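Local atomic coordinates of beta-galactosidase (Geobacillus stearothermophilus, PDB entry 4OIF), a protein that probably hydrolyses terminal non-reducing beta-D-galactose residues in beta-D-galactosides, as a zinc-containing homotrimeric enzyme of glycoside hydrolase family 42. Residues Asp20-Gln25 against Leu358-Arg363; Leu150-Val155 against Pro251-Phe256; Ser282-Pro287 against Leu320-Pro325; Ser326-His331 against Lys371-Val376. One frame throughout, in Å; residues are numbered along the deposited sequence. Where two conformers were deposited one is given.

Interaction 1 (Asp20-Gln25 against Leu358-Arg363); sequences DYNPDQ and LYFQWR
Asp20 is tied to the other segment through both of its backbone polar atoms: its N donates to Tyr359 O at 2.9 Å, and its O accepts from Trp362 N at 2.8 Å. Between those two bonds the second segment turns through a cis peptide joining Phe360 to Gln361. The Asp20 carboxylate comes up to the rim of the Phe360 ring, with OD2 near the ring plane and 3.4 Å from CD1; carboxylate and ring planes stand 74° apart. Gln361 CB lies over the centre of one face of that same ring, 3.5 Å above it. This is where the TIM barrel closes, its first strand, 16-21, running parallel to its last, 356-359. The Asp20 side chain is only about 4 Å from that of Glu322, the predicted nucleophile.

Beyond the strands the contact turns to amides. Asn22 ND2 gives a hydrogen to Gln361 OE1 at 2.9 Å; the acceptor lies in the Asn22 amide plane, while the two amides are turned 73° against each other. A water, bound to Gln25 NE2, donates to the same OE1 at 2.6 Å, so two donors grip OE1, which helps hold the amide's orientation. On the other side Tyr21, its CG anti to the backbone N (chi1 176°), lies alongside Trp362, CD1 to CD1 at 3.6 Å. In the next shell Asp36, from helix 30-42, accepts from Tyr21 OH and Trp362 NE1 and forms a salt bridge with Arg363. Gln25 OE1 is hydrogen-bonded to Ser365 and to Trp192 of the second subunit.

Interaction 2 (Leu150-Val155 against Pro251-Phe256); sequences LLMWHV and PITTNF
Trp153 and Ile252 lean obliquely across each other, Trp153 CB 4.0 Å from Ile252 CG1, on the outer face of a TIM barrel where its fourth and fifth strands, 150-154 and 252-259, run parallel. Val155 joins them there: its CG2, placed beside its own backbone N, meets Ile252 CG2 at 3.5 Å, and all three side chains pack beneath helix 218-246.

His154 and Thr253 point the other way, into the barrel, where both touch Met321. The Thr253 methyl CG2 also rests 3.6 Å from Trp153 O. The His154 ring, with CG anti to the backbone N (chi1 176°), reaches along the interior to Asn255; the ring and the amide cross obliquely, planes 59° apart, and His154 CE1 comes within 3.2 Å of Asn255 OD1. The amide of Asn255 in turn looks up at the active site: its ND2 donates to Asn157 OD1 and its OD1 accepts from Glu158 N, the predicted substrate-binding residue and proton donor. With an alanine in place of Asn255, the Asn157 side chain and the backbone N of Glu158 would probably lose these partners, and the loop carrying both would be less firmly positioned.

Beneath the side chains the backbones make a regular parallel ladder. Trp153 N donates to Pro251 O, Thr253 N to Trp153 O and Val155 N to Thr253 O, each bond 2.9 Å long and nearly straight. Past the last rung a side chain takes over from the backbone, Thr254 OG1 donating to Val155 O at 2.9 Å.

Interaction 3 (Ser282-Pro287 against Leu320-Pro325); sequences SWDAYP and LMECTP
Asp284 and Glu322 make the tight heart of this contact. The Glu322 chain runs on extended beyond CG (chi2 170°), which carries its carboxylate over to that of Asp284. The two lie stacked, planes 11° apart, with Asp284 OD2 3.0 Å from Glu322 OE1, two acceptor oxygens in close approach, each with a donor. For Glu322 OE1 it is Tyr286, whose OH gives its hydrogen at 2.8 Å, with OE1 near the plane of the ring at its edge. The hydroxyl comes in from above the carboxylate plane, 41° out of it. Asn255 ND2 adds a weak bond to Asp284 OD2.

Below this cluster a beta bulge shifts the register by one residue. Trp283 O accepts from Met321 N at 2.9 Å and, at a longer 3.3 Å, from Glu322 N, both arriving from the same face of the carbonyl. The ladder resumes with Ala285 N donating to Glu322 O at 2.8 Å.

Farther along, the contact slackens. The chains part and a water fills in, giving to Ala285 O at 2.7 Å and accepting from Thr324 N. The partly exposed Tyr286 touches there too, its CE1 3.8 Å from Thr324 N.

The segments belong to the sixth and seventh strands of the TIM barrel, linked as a beta-alpha-beta unit through helix 296-312. Glu322, the predicted nucleophile, sits near the C-terminal end of the seventh strand with a tyrosine hydroxyl bonded to it, as in clan GH-A retaining glycosidases.

Interaction 4 (Ser326-His331 against Lys371-Val376); sequences SLVNWH and KFHGAV
Leu327 O is gripped twice: Gly374 N donates to it at 2.7 Å, from above the carbonyl plane, and Thr324 OG1 supplies a second hydrogen bond. The two segments are loops of the TIM barrel, 326-331 following the seventh strand and 371-376 the eighth, and they meet at the rim of the active site. Gly374 has no side chain to keep the loops apart, and its CA comes within 3.3 Å of Ser326 OG.

His373 has the largest single share of the contact; its CG, anti to the backbone N (chi1 -170°), swings the ring under Val328 CA. That atom sits over the ring, 4.1 Å from its centroid and 11° off the normal, a CH-pi contact, while Phe360 meets the histidine ring edge-to-face. Asn329 approaches at the rim instead, its OD1 near the ring plane and 3.0 Å from His373 CD2, with amide and ring turned 48° to each other. The ring's rotation is fixed by ND1, which donates to Gly374 O at 2.9 Å, in the carbonyl plane and on a lone pair. A leucine in place of His373 would probably leave Gly374 O without this donor, the water at the far side of the ring with one partner fewer, and Val328 CA without a flat face to rest on.

The second subunit packs against the outer side, its Gln429 touching Asn329, Trp330 and Phe372, and its Asp510 pairing with Lys371 in a salt bridge. Trp330 is a predicted substrate-binding residue; its NE1 donates to the water at 2.7 Å, and that same water lies 2.8 Å from His373 NE2.

Interactions 1, 2 and 3 each join neighbouring parallel strands of one TIM barrel, whereas interaction 4 ties together two loops that continue strands used in interactions 3 and 1. All four are largely buried, but interactions 1 and 4 also reach the second subunit; no other chain touches interactions 2 and 3. Interaction 2 has the straightest ladder and an apolar outer face under helix 218-246. Interaction 3 concentrates acidic groups, and Asn255 of interaction 2 and Asp20 of interaction 1 both approach its Glu322. Interactions 1 and 4 rely on amides and aromatic rings, with bridging water, which interaction 3 has too; they meet where Gln361 O faces Val376 N. Interactions 2 and 4 do not touch, their nearest atoms being about 10 Å apart.

Interaction 1 (Asp20-Gln25 against Leu358-Arg363)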
# COMPACT_ATOMS: atom_id res chain seq x y z
N ASP A 20 -10.61 -31.18 13.69
CA ASP A 20 -9.31 -31.61 13.20
C ASP A 20 -8.44 -32.15 14.34
O ASP A 20 -8.24 -31.48 15.37
CB ASP A 20 -8.60 -30.46 12.49
CG ASP A 20 -9.20 -30.15 11.13
OD1 ASP A 20 -10.42 -30.32 10.95
OD2 ASP A 20 -8.44 -29.74 10.23
N TYR A 21 -7.95 -33.36 14.17
CA TYR A 21 -7.11 -33.98 15.18
C TYR A 21 -5.78 -34.36 14.53
O TYR A 21 -5.76 -35.06 13.51
CB TYR A 21 -7.82 -35.20 15.82
CG TYR A 21 -6.99 -35.96 16.82
CD1 TYR A 21 -6.33 -35.28 17.84
CD2 TYR A 21 -6.87 -37.34 16.76
CE1 TYR A 21 -5.56 -35.96 18.76
CE2 TYR A 21 -6.10 -38.03 17.69
CZ TYR A 21 -5.44 -37.32 18.68
OH TYR A 21 -4.66 -37.96 19.62
N ASN A 22 -4.67 -33.89 15.11
CA ASN A 22 -3.35 -34.07 14.50
C ASN A 22 -2.32 -34.77 15.37
O ASN A 22 -1.29 -34.18 15.70
CB ASN A 22 -2.80 -32.71 14.07
CG ASN A 22 -3.66 -32.05 13.03
OD1 ASN A 22 -3.81 -32.57 11.93
ND2 ASN A 22 -4.24 -30.90 13.37
N PRO A 23 -2.59 -36.03 15.73
CA PRO A 23 -1.66 -36.81 16.55
C PRO A 23 -0.32 -37.01 15.84
O PRO A 23 0.67 -37.29 16.51
CB PRO A 23 -2.39 -38.14 16.74
CG PRO A 23 -3.29 -38.24 15.54
CD PRO A 23 -3.74 -36.84 15.29
N ASP A 24 -0.30 -36.87 14.52
CA ASP A 24 0.93 -37.02 13.76
C ASP A 24 1.98 -35.98 14.18
O ASP A 24 3.17 -36.12 13.89
CB ASP A 24 0.65 -36.95 12.24
CG ASP A 24 -0.31 -35.81 11.86
OD1 ASP A 24 -1.39 -35.67 12.48
OD2 ASP A 24 0.03 -35.05 10.92
N GLN A 25 1.55 -34.94 14.89
CA GLN A 25 2.48 -33.96 15.44
C GLN A 25 2.94 -34.32 16.85
O GLN A 25 3.74 -33.60 17.45
CB GLN A 25 1.85 -32.58 15.46
CG GLN A 25 1.39 -32.10 14.11
CD GLN A 25 0.56 -30.84 14.23
OE1 GLN A 25 0.68 -30.10 15.21
NE2 GLN A 25 -0.29 -30.60 13.24
N LEU A 358 -17.80 -28.73 14.38
CA LEU A 358 -16.43 -29.19 14.25
C LEU A 358 -15.47 -28.00 14.28
O LEU A 358 -15.74 -26.93 13.71
CB LEU A 358 -16.27 -30.02 12.97
CG LEU A 358 -17.15 -31.27 12.89
CD1 LEU A 358 -17.19 -31.88 11.48
CD2 LEU A 358 -16.70 -32.31 13.92
N TYR A 359 -14.35 -28.21 14.96
CA TYR A 359 -13.37 -27.19 15.22
C TYR A 359 -12.09 -27.38 14.43
O TYR A 359 -11.72 -28.49 14.02
CB TYR A 359 -12.99 -27.17 16.71
CG TYR A 359 -14.16 -27.21 17.67
CD1 TYR A 359 -15.13 -26.20 17.66
CD2 TYR A 359 -14.28 -28.24 18.60
CE1 TYR A 359 -16.19 -26.24 18.54
CE2 TYR A 359 -15.34 -28.27 19.50
CZ TYR A 359 -16.29 -27.27 19.46
OH TYR A 359 -17.34 -27.31 20.34
N PHE A 360 -11.40 -26.27 14.23
CA PHE A 360 -9.97 -26.35 14.12
C PHE A 360 -9.43 -25.67 15.35
O PHE A 360 -9.70 -24.48 15.56
CB PHE A 360 -9.43 -25.69 12.86
CG PHE A 360 -7.96 -25.91 12.69
CD1 PHE A 360 -7.49 -27.02 12.00
CD2 PHE A 360 -7.05 -25.07 13.31
CE1 PHE A 360 -6.14 -27.26 11.89
CE2 PHE A 360 -5.70 -25.30 13.21
CZ PHE A 360 -5.24 -26.40 12.50
N GLN A 361 -8.68 -26.39 16.19
CA GLN A 361 -8.41 -27.81 16.04
C GLN A 361 -8.63 -28.47 17.41
O GLN A 361 -9.12 -27.82 18.33
CB GLN A 361 -6.99 -28.06 15.53
CG GLN A 361 -5.90 -27.45 16.40
CD GLN A 361 -4.49 -27.74 15.88
OE1 GLN A 361 -4.21 -28.83 15.37
NE2 GLN A 361 -3.59 -26.77 16.02
N TRP A 362 -8.28 -29.74 17.55
CA TRP A 362 -8.44 -30.40 18.85
C TRP A 362 -7.42 -29.87 19.85
O TRP A 362 -7.78 -29.40 20.93
CB TRP A 362 -8.29 -31.91 18.73
CG TRP A 362 -8.14 -32.55 20.08
CD1 TRP A 362 -7.01 -33.12 20.61
CD2 TRP A 362 -9.15 -32.64 21.10
NE1 TRP A 362 -7.26 -33.57 21.88
CE2 TRP A 362 -8.56 -33.30 22.21
CE3 TRP A 362 -10.49 -32.23 21.18
CZ2 TRP A 362 -9.28 -33.57 23.38
CZ3 TRP A 362 -11.19 -32.50 22.35
CH2 TRP A 362 -10.59 -33.15 23.43
N ARG A 363 -6.15 -29.98 19.49
CA ARG A 363 -5.06 -29.56 20.35
C ARG A 363 -4.14 -28.57 19.63
O ARG A 363 -3.75 -28.79 18.49
CB ARG A 363 -4.26 -30.79 20.81
CG ARG A 363 -3.20 -30.49 21.86
CD ARG A 363 -2.39 -31.74 22.25
NE ARG A 363 -3.15 -32.64 23.11
CZ ARG A 363 -3.25 -32.53 24.44
NH1 ARG A 363 -2.63 -31.54 25.10
NH2 ARG A 363 -3.97 -33.41 25.11
O HOH W 1 -2.48 -28.59 13.49

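Interaction 2 (Leu150-Val155 against Pro251-Phe256)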
# COMPACT_ATOMS: atom_id res chain seq x y z
N LEU A 150 -14.79 -45.23 10.44
CA LEU A 150 -14.77 -44.35 9.26
C LEU A 150 -16.14 -43.78 8.99
O LEU A 150 -17.11 -44.51 8.88
CB LEU A 150 -14.26 -45.10 8.02
CG LEU A 150 -14.18 -44.19 6.79
CD1 LEU A 150 -13.31 -42.99 7.10
CD2 LEU A 150 -13.66 -44.92 5.56
N LEU A 151 -16.22 -42.46 8.86
CA LEU A 151 -17.51 -41.80 8.68
C LEU A 151 -17.67 -41.13 7.33
O LEU A 151 -18.71 -41.25 6.67
CB LEU A 151 -17.73 -40.75 9.77
CG LEU A 151 -19.16 -40.21 9.75
CD1 LEU A 151 -20.12 -41.28 10.26
CD2 LEU A 151 -19.29 -38.92 10.56
N MET A 152 -16.64 -40.42 6.92
CA MET A 152 -16.72 -39.56 5.75
C MET A 152 -15.31 -39.24 5.24
O MET A 152 -14.34 -39.29 5.99
CB MET A 152 -17.48 -38.28 6.12
CG MET A 152 -17.76 -37.29 4.99
SD MET A 152 -18.82 -35.92 5.58
CE MET A 152 -17.96 -35.44 7.07
N TRP A 153 -15.21 -38.95 3.95
CA TRP A 153 -13.96 -38.51 3.38
C TRP A 153 -13.92 -36.98 3.36
O TRP A 153 -14.90 -36.32 3.00
CB TRP A 153 -13.78 -39.06 1.96
CG TRP A 153 -13.53 -40.53 1.90
CD1 TRP A 153 -14.41 -41.50 1.54
CD2 TRP A 153 -12.30 -41.20 2.19
NE1 TRP A 153 -13.82 -42.73 1.59
CE2 TRP A 153 -12.52 -42.57 1.99
CE3 TRP A 153 -11.03 -40.77 2.60
CZ2 TRP A 153 -11.52 -43.52 2.19
CZ3 TRP A 153 -10.05 -41.70 2.80
CH2 TRP A 153 -10.29 -43.07 2.59
N HIS A 154 -12.77 -36.43 3.75
CA HIS A 154 -12.48 -35.01 3.76
C HIS A 154 -11.42 -34.78 2.67
O HIS A 154 -10.23 -34.87 2.92
CB HIS A 154 -12.01 -34.59 5.17
CG HIS A 154 -11.58 -33.16 5.33
ND1 HIS A 154 -10.61 -32.57 4.53
CD2 HIS A 154 -11.91 -32.24 6.26
CE1 HIS A 154 -10.41 -31.33 4.95
NE2 HIS A 154 -11.17 -31.11 6.00
N VAL A 155 -11.86 -34.54 1.44
CA VAL A 155 -10.91 -34.58 0.34
C VAL A 155 -10.11 -33.30 0.23
O VAL A 155 -10.65 -32.21 -0.01
CB VAL A 155 -11.62 -34.87 -0.99
CG1 VAL A 155 -10.61 -34.96 -2.12
CG2 VAL A 155 -12.36 -36.16 -0.87
N PRO A 251 -19.63 -41.15 2.35
CA PRO A 251 -19.87 -39.83 1.75
C PRO A 251 -18.59 -39.01 1.63
O PRO A 251 -17.69 -39.09 2.47
CB PRO A 251 -20.87 -39.18 2.72
CG PRO A 251 -20.63 -39.86 4.02
CD PRO A 251 -20.23 -41.28 3.69
N ILE A 252 -18.50 -38.22 0.58
CA ILE A 252 -17.33 -37.42 0.29
C ILE A 252 -17.65 -35.94 0.40
O ILE A 252 -18.64 -35.47 -0.18
CB ILE A 252 -16.79 -37.71 -1.12
CG1 ILE A 252 -16.28 -39.16 -1.22
CG2 ILE A 252 -15.72 -36.69 -1.51
CD1 ILE A 252 -15.98 -39.64 -2.66
N THR A 253 -16.83 -35.19 1.14
CA THR A 253 -16.96 -33.73 1.12
C THR A 253 -15.61 -33.06 0.97
O THR A 253 -14.58 -33.72 1.06
CB THR A 253 -17.63 -33.17 2.38
OG1 THR A 253 -17.98 -31.80 2.18
CG2 THR A 253 -16.70 -33.29 3.58
N THR A 254 -15.63 -31.75 0.73
CA THR A 254 -14.43 -30.93 0.85
C THR A 254 -14.81 -29.61 1.54
O THR A 254 -15.93 -29.12 1.35
CB THR A 254 -13.75 -30.69 -0.53
OG1 THR A 254 -12.52 -29.98 -0.35
CG2 THR A 254 -14.67 -29.90 -1.47
N ASN A 255 -13.92 -29.05 2.36
CA ASN A 255 -14.34 -27.88 3.14
C ASN A 255 -14.23 -26.55 2.38
O ASN A 255 -13.21 -26.21 1.79
CB ASN A 255 -13.57 -27.80 4.48
CG ASN A 255 -12.07 -28.07 4.36
OD1 ASN A 255 -11.58 -28.72 3.42
ND2 ASN A 255 -11.32 -27.59 5.36
N PHE A 256 -15.35 -25.82 2.39
CA PHE A 256 -15.49 -24.52 1.74
C PHE A 256 -15.09 -23.38 2.67
O PHE A 256 -15.04 -23.54 3.90
CB PHE A 256 -16.94 -24.30 1.28
CG PHE A 256 -17.34 -25.11 0.07
CD1 PHE A 256 -16.43 -25.93 -0.58
CD2 PHE A 256 -18.64 -25.02 -0.43
CE1 PHE A 256 -16.82 -26.67 -1.70
CE2 PHE A 256 -19.03 -25.76 -1.55
CZ PHE A 256 -18.11 -26.58 -2.18

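Interaction 3 (Ser282-Pro287 against Leu320-Pro325)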
# COMPACT_ATOMS: atom_id res chain seq x y z
N SER A 282 -19.68 -28.76 3.29
CA SER A 282 -19.13 -28.47 4.60
C SER A 282 -18.31 -27.21 4.50
O SER A 282 -17.78 -26.93 3.44
CB SER A 282 -18.28 -29.63 5.13
OG SER A 282 -17.01 -29.64 4.52
N TRP A 283 -18.22 -26.45 5.59
CA TRP A 283 -17.40 -25.23 5.50
C TRP A 283 -16.78 -24.72 6.81
O TRP A 283 -17.06 -25.23 7.89
CB TRP A 283 -18.22 -24.11 4.85
CG TRP A 283 -19.23 -23.39 5.71
CD1 TRP A 283 -20.42 -23.87 6.18
CD2 TRP A 283 -19.15 -22.02 6.14
NE1 TRP A 283 -21.08 -22.89 6.90
CE2 TRP A 283 -20.32 -21.75 6.89
CE3 TRP A 283 -18.20 -21.01 5.98
CZ2 TRP A 283 -20.55 -20.51 7.47
CZ3 TRP A 283 -18.44 -19.77 6.56
CH2 TRP A 283 -19.61 -19.53 7.29
N ASP A 284 -15.92 -23.73 6.66
CA ASP A 284 -15.07 -23.25 7.75
C ASP A 284 -15.39 -21.82 8.12
O ASP A 284 -15.15 -20.90 7.34
CB ASP A 284 -13.60 -23.34 7.35
CG ASP A 284 -13.25 -24.69 6.80
OD1 ASP A 284 -13.94 -25.67 7.16
OD2 ASP A 284 -12.28 -24.77 6.02
N ALA A 285 -15.93 -21.63 9.32
CA ALA A 285 -16.40 -20.31 9.73
C ALA A 285 -15.46 -19.67 10.74
O ALA A 285 -15.20 -20.24 11.80
CB ALA A 285 -17.80 -20.41 10.31
N TYR A 286 -14.94 -18.49 10.41
CA TYR A 286 -14.17 -17.72 11.38
C TYR A 286 -14.65 -16.27 11.45
O TYR A 286 -13.99 -15.36 10.97
CB TYR A 286 -12.68 -17.81 11.03
CG TYR A 286 -12.19 -19.25 10.99
CD1 TYR A 286 -11.90 -19.93 12.17
CD2 TYR A 286 -12.07 -19.95 9.79
CE1 TYR A 286 -11.47 -21.26 12.16
CE2 TYR A 286 -11.65 -21.28 9.76
CZ TYR A 286 -11.35 -21.92 10.95
OH TYR A 286 -10.93 -23.23 10.95
N PRO A 287 -15.84 -16.05 12.04
CA PRO A 287 -16.31 -14.67 12.20
C PRO A 287 -15.45 -13.91 13.20
O PRO A 287 -15.01 -14.51 14.18
CB PRO A 287 -17.74 -14.84 12.72
CG PRO A 287 -18.11 -16.25 12.43
CD PRO A 287 -16.83 -17.01 12.54
N LEU A 320 -20.74 -28.07 9.40
CA LEU A 320 -19.70 -27.16 9.82
C LEU A 320 -18.45 -27.99 10.04
O LEU A 320 -18.42 -28.83 10.94
CB LEU A 320 -20.09 -26.41 11.09
CG LEU A 320 -19.04 -25.42 11.58
CD1 LEU A 320 -18.81 -24.36 10.51
CD2 LEU A 320 -19.45 -24.79 12.90
N MET A 321 -17.44 -27.79 9.20
CA MET A 321 -16.21 -28.57 9.28
C MET A 321 -15.21 -27.90 10.22
O MET A 321 -14.46 -28.56 10.96
CB MET A 321 -15.59 -28.78 7.89
CG MET A 321 -14.38 -29.71 7.87
SD MET A 321 -14.78 -31.44 8.24
CE MET A 321 -15.97 -31.77 6.95
N GLU A 322 -15.19 -26.57 10.19
CA GLU A 322 -14.29 -25.83 11.06
C GLU A 322 -14.95 -24.59 11.65
O GLU A 322 -15.74 -23.91 11.00
CB GLU A 322 -13.02 -25.43 10.30
CG GLU A 322 -12.17 -26.58 9.78
CD GLU A 322 -11.08 -26.09 8.83
OE1 GLU A 322 -10.97 -24.85 8.67
OE2 GLU A 322 -10.35 -26.93 8.26
N CYS A 323 -14.61 -24.33 12.91
CA CYS A 323 -14.76 -23.02 13.54
C CYS A 323 -13.78 -23.03 14.72
O CYS A 323 -13.23 -24.08 15.04
CB CYS A 323 -16.20 -22.74 13.99
SG CYS A 323 -16.84 -23.79 15.32
N THR A 324 -13.54 -21.88 15.34
CA THR A 324 -12.65 -21.86 16.50
C THR A 324 -13.48 -21.77 17.77
O THR A 324 -14.47 -21.02 17.82
CB THR A 324 -11.59 -20.70 16.44
OG1 THR A 324 -10.81 -20.66 17.64
CG2 THR A 324 -12.24 -19.36 16.22
N PRO A 325 -13.11 -22.55 18.79
CA PRO A 325 -13.75 -22.52 20.12
C PRO A 325 -13.33 -21.28 20.91
O PRO A 325 -13.85 -21.03 21.99
CB PRO A 325 -13.25 -23.80 20.79
CG PRO A 325 -11.94 -24.09 20.13
CD PRO A 325 -12.07 -23.60 18.70
O HOH W 2 -15.14 -19.60 14.47

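Interaction 4 (Ser326-His331 against Lys371-Val376)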
# COMPACT_ATOMS: atom_id res chain seq x y z
N SER A 326 -12.39 -20.51 20.37
CA SER A 326 -11.89 -19.34 21.08
C SER A 326 -11.46 -18.25 20.10
O SER A 326 -12.26 -17.38 19.74
CB SER A 326 -10.74 -19.72 22.02
OG SER A 326 -9.66 -20.34 21.32
N LEU A 327 -10.21 -18.31 19.64
CA LEU A 327 -9.66 -17.27 18.77
C LEU A 327 -8.93 -17.91 17.58
O LEU A 327 -8.78 -19.13 17.53
CB LEU A 327 -8.76 -16.31 19.58
CG LEU A 327 -7.49 -16.72 20.37
CD1 LEU A 327 -7.27 -18.21 20.46
CD2 LEU A 327 -6.30 -16.18 19.71
N VAL A 328 -8.53 -17.10 16.59
CA VAL A 328 -7.68 -17.59 15.51
C VAL A 328 -6.29 -16.94 15.58
O VAL A 328 -5.98 -16.24 16.53
CB VAL A 328 -8.30 -17.35 14.12
CG1 VAL A 328 -9.64 -18.05 14.00
CG2 VAL A 328 -8.42 -15.86 13.85
N ASN A 329 -5.46 -17.18 14.57
CA ASN A 329 -4.07 -16.73 14.63
C ASN A 329 -3.74 -15.68 13.59
O ASN A 329 -2.79 -14.91 13.75
CB ASN A 329 -3.12 -17.92 14.43
CG ASN A 329 -3.30 -18.58 13.06
OD1 ASN A 329 -4.39 -19.03 12.72
ND2 ASN A 329 -2.23 -18.61 12.27
N TRP A 330 -4.54 -15.65 12.54
CA TRP A 330 -4.20 -14.93 11.32
C TRP A 330 -4.98 -13.64 11.12
O TRP A 330 -4.84 -13.00 10.09
CB TRP A 330 -4.43 -15.83 10.11
CG TRP A 330 -5.81 -16.43 10.07
CD1 TRP A 330 -6.25 -17.52 10.78
CD2 TRP A 330 -6.93 -15.97 9.31
NE1 TRP A 330 -7.57 -17.77 10.50
CE2 TRP A 330 -8.01 -16.83 9.59
CE3 TRP A 330 -7.12 -14.92 8.41
CZ2 TRP A 330 -9.26 -16.68 9.01
CZ3 TRP A 330 -8.37 -14.76 7.82
CH2 TRP A 330 -9.42 -15.63 8.13
N HIS A 331 -5.79 -13.27 12.11
CA HIS A 331 -6.56 -12.03 12.07
C HIS A 331 -5.71 -10.85 12.56
O HIS A 331 -4.77 -11.06 13.31
CB HIS A 331 -7.83 -12.14 12.91
CG HIS A 331 -8.99 -12.76 12.18
ND1 HIS A 331 -10.27 -12.77 12.69
CD2 HIS A 331 -9.05 -13.38 10.98
CE1 HIS A 331 -11.07 -13.38 11.83
NE2 HIS A 331 -10.36 -13.76 10.79
N LYS A 371 0.30 -22.09 16.10
CA LYS A 371 0.52 -22.53 17.47
C LYS A 371 -0.32 -21.69 18.43
O LYS A 371 -0.52 -22.06 19.58
CB LYS A 371 2.02 -22.45 17.83
CG LYS A 371 2.57 -21.05 18.14
CD LYS A 371 4.08 -21.12 18.37
CE LYS A 371 4.67 -19.80 18.86
NZ LYS A 371 4.73 -18.76 17.81
N PHE A 372 -0.85 -20.57 17.96
CA PHE A 372 -1.69 -19.74 18.82
C PHE A 372 -3.11 -19.68 18.28
O PHE A 372 -3.93 -18.89 18.76
CB PHE A 372 -1.11 -18.33 18.94
CG PHE A 372 0.18 -18.26 19.71
CD1 PHE A 372 0.43 -19.13 20.75
CD2 PHE A 372 1.15 -17.32 19.37
CE1 PHE A 372 1.62 -19.06 21.46
CE2 PHE A 372 2.34 -17.25 20.08
CZ PHE A 372 2.57 -18.11 21.13
N HIS A 373 -3.40 -20.49 17.27
CA HIS A 373 -4.76 -20.65 16.79
C HIS A 373 -5.56 -21.32 17.91
O HIS A 373 -5.00 -22.10 18.67
CB HIS A 373 -4.81 -21.49 15.50
CG HIS A 373 -6.14 -21.49 14.81
ND1 HIS A 373 -7.26 -22.05 15.37
CD2 HIS A 373 -6.52 -21.01 13.61
CE1 HIS A 373 -8.28 -21.91 14.54
NE2 HIS A 373 -7.86 -21.28 13.46
N GLY A 374 -6.84 -20.99 18.02
CA GLY A 374 -7.69 -21.61 19.02
C GLY A 374 -7.77 -23.12 18.87
O GLY A 374 -7.59 -23.66 17.77
N ALA A 375 -8.00 -23.80 19.98
CA ALA A 375 -8.26 -25.23 19.99
C ALA A 375 -9.00 -25.61 21.26
O ALA A 375 -9.08 -24.82 22.20
CB ALA A 375 -6.97 -26.03 19.89
N VAL A 376 -9.55 -26.82 21.28
CA VAL A 376 -10.22 -27.31 22.46
C VAL A 376 -9.24 -27.36 23.62
O VAL A 376 -9.55 -26.94 24.74
CB VAL A 376 -10.84 -28.69 22.22
CG1 VAL A 376 -11.43 -29.25 23.50
CG2 VAL A 376 -11.91 -28.59 21.13
O HOH W 3 -8.85 -20.12 11.12